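Local coordinates for CELL WALL surface anchor family protein (Streptococcus pneumoniae, PDB 2Y1V) that forms, as the major pilin RrgB, the repeating subunit from which the backbone of the pneumococcal pilus is polymerised, at residues S212-E217 with G303-P308. Numbering follows the deposited sequence.
Sequences SDRMTE and GNTPKP. With NI (nickel (II) ion), chain F.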
loop_
_atom_site.group_PDB
_atom_site.type_symbol
_atom_site.label_atom_id
_atom_site.label_comp_id
_atom_site.label_asym_id
_atom_site.label_seq_id
_atom_site.Cartn_x
_atom_site.Cartn_y
_atom_site.Cartn_z
ATOM N N SER A 212 4.397 -0.821 -5.489
ATOM C CA SER A 212 4.052 -1.964 -4.671
ATOM C C SER A 212 2.760 -1.632 -3.931
ATOM O O SER A 212 2.666 -0.563 -3.310
ATOM C CB SER A 212 5.185 -2.169 -3.664
ATOM O OG SER A 212 5.240 -3.491 -3.212
ATOM N N ASP A 213 1.767 -2.518 -4.015
ATOM C CA ASP A 213 0.487 -2.330 -3.307
ATOM C C ASP A 213 0.084 -3.540 -2.465
ATOM O O ASP A 213 0.234 -4.690 -2.896
ATOM C CB ASP A 213 -0.661 -1.970 -4.260
ATOM C CG ASP A 213 -1.904 -1.428 -3.509
ATOM O OD1 ASP A 213 -1.924 -1.484 -2.252
ATOM O OD2 ASP A 213 -2.853 -0.933 -4.158
ATOM N N ARG A 214 -0.417 -3.282 -1.261
ATOM C CA ARG A 214 -0.877 -4.363 -0.397
ATOM C C ARG A 214 -2.168 -3.977 0.282
ATOM O O ARG A 214 -2.313 -2.858 0.790
ATOM C CB ARG A 214 0.157 -4.786 0.656
ATOM C CG ARG A 214 1.372 -5.588 0.148
ATOM C CD ARG A 214 0.974 -6.936 -0.490
ATOM N NE ARG A 214 2.146 -7.741 -0.850
ATOM C CZ ARG A 214 2.907 -7.517 -1.920
ATOM N NH1 ARG A 214 2.612 -6.517 -2.754
ATOM N NH2 ARG A 214 3.970 -8.286 -2.158
HETATM N N MSE A 215 -3.082 -4.936 0.340
HETATM C CA MSE A 215 -4.443 -4.656 0.681
HETATM C C MSE A 215 -4.842 -5.414 1.930
HETATM O O MSE A 215 -4.365 -6.537 2.159
HETATM C CB MSE A 215 -5.298 -5.133 -0.473
HETATM C CG MSE A 215 -6.084 -4.069 -1.137
HETATM SE SE MSE A 215 -6.546 -4.757 -2.888
HETATM C CE MSE A 215 -5.265 -3.772 -4.000
ATOM N N THR A 216 -5.701 -4.788 2.741
ATOM C CA THR A 216 -6.310 -5.458 3.875
ATOM C C THR A 216 -7.237 -6.559 3.322
ATOM O O THR A 216 -7.710 -6.473 2.172
ATOM C CB THR A 216 -7.068 -4.473 4.823
ATOM O OG1 THR A 216 -8.181 -3.896 4.139
ATOM C CG2 THR A 216 -6.154 -3.349 5.320
ATOM N N GLU A 217 -7.479 -7.576 4.158
ATOM C CA GLU A 217 -8.114 -8.854 3.784
ATOM C C GLU A 217 -9.462 -8.734 3.082
ATOM O O GLU A 217 -9.774 -9.533 2.202
ATOM C CB GLU A 217 -8.281 -9.745 5.033
ATOM C CG GLU A 217 -9.489 -9.356 5.914
ATOM C CD GLU A 217 -9.420 -9.865 7.363
ATOM O OE1 GLU A 217 -8.750 -10.890 7.618
ATOM O OE2 GLU A 217 -10.062 -9.239 8.244
ATOM N N GLY A 303 13.471 -1.445 -1.401
ATOM C CA GLY A 303 12.325 -1.116 -0.579
ATOM C C GLY A 303 11.037 -1.458 -1.292
ATOM O O GLY A 303 11.002 -1.581 -2.514
ATOM N N ASN A 304 9.974 -1.611 -0.513
ATOM C CA ASN A 304 8.669 -1.998 -1.026
ATOM C C ASN A 304 7.667 -1.508 -0.015
ATOM O O ASN A 304 8.001 -0.686 0.813
ATOM C CB ASN A 304 8.566 -3.515 -1.218
ATOM C CG ASN A 304 9.050 -4.314 0.005
ATOM O OD1 ASN A 304 8.838 -3.924 1.155
ATOM N ND2 ASN A 304 9.681 -5.451 -0.252
ATOM N N THR A 305 6.451 -2.012 -0.050
ATOM C CA THR A 305 5.402 -1.434 0.778
ATOM C C THR A 305 5.091 -2.341 1.950
ATOM O O THR A 305 5.327 -3.534 1.872
ATOM C CB THR A 305 4.127 -1.218 -0.057
ATOM O OG1 THR A 305 3.310 -0.203 0.546
ATOM C CG2 THR A 305 3.355 -2.520 -0.204
ATOM N N PRO A 306 4.580 -1.775 3.054
ATOM C CA PRO A 306 4.305 -2.624 4.208
ATOM C C PRO A 306 3.245 -3.688 3.953
ATOM O O PRO A 306 2.375 -3.516 3.093
ATOM C CB PRO A 306 3.809 -1.651 5.276
ATOM C CG PRO A 306 3.897 -0.279 4.699
ATOM C CD PRO A 306 4.571 -0.337 3.381
ATOM N N LYS A 307 3.330 -4.782 4.705
ATOM C CA LYS A 307 2.328 -5.830 4.661
ATOM C C LYS A 307 1.525 -5.810 5.964
ATOM O O LYS A 307 2.050 -6.138 7.027
ATOM C CB LYS A 307 2.989 -7.205 4.498
ATOM C CG LYS A 307 3.529 -7.528 3.109
ATOM C CD LYS A 307 4.814 -6.791 2.778
ATOM C CE LYS A 307 4.955 -6.607 1.262
ATOM N NZ LYS A 307 6.290 -6.097 0.844
ATOM N N PRO A 308 0.239 -5.474 5.879
ATOM C CA PRO A 308 -0.592 -5.512 7.067
ATOM C C PRO A 308 -0.591 -6.894 7.693
ATOM O O PRO A 308 -0.419 -7.891 7.005
ATOM C CB PRO A 308 -1.994 -5.210 6.535
ATOM C CG PRO A 308 -1.789 -4.617 5.190
ATOM C CD PRO A 308 -0.545 -5.239 4.659
HETATM NI NI NI F . -11.064 -7.764 8.803
HETATM O O HOH W 1 -9.479 -6.359 7.354
HETATM O O HOH W 2 -11.864 -7.639 6.458
#
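The ammonium of Lys307, whose chain lies against Arg214 across the contact, is gripped by two backbone carbonyls: NZ reaches Thr305 O at 2.9 Å, approaching the oxygen nearly end-on with a C=O...NZ angle of 161°, and Tyr387 O supplies the second bond. A bend at chi2 (74°) folds the lysine back beside its own segment, and its CE then rests over one face of the Arg214 guanidinium, 3.7 Å from NE. The two cations lie close, Arg214 NH2 standing 4.4 Å from Lys307 NZ, yet each has its own oxygens. Arg214 NH1 bonds to Asp213 O at 3.0 Å; this oxygen lies close to the guanidinium plane, whereas NH1 stands well above the plane of the carbonyl. NH1 also forms a salt bridge with Asp250; together these probably offset the repulsion.

The rest of the packing brings methyl and methylene groups against one another and against oxygen atoms. Thr305 CG2 touches Arg214 CG and Ser212 OG, both at 3.7 Å, while its hydroxyl turns to that of Thr293. Arg214 CB also meets Pro306 O at 3.5 Å, and Pro308 CD packs against the same CB. Farther along, Glu217 OE2 binds a nickel ion at 1.9 Å, and its OE1 forms a salt bridge with Lys310.

No hydrogen bond joins the two segments, although their touching parts, 212-215 and 304-308, run in nearly the same direction, 9° apart. Van der Waals packing thus lays the irregular connection between strands 288-297 and 317-325 along strand 208-214, in the Cna-B-like region of a multidomain pilin.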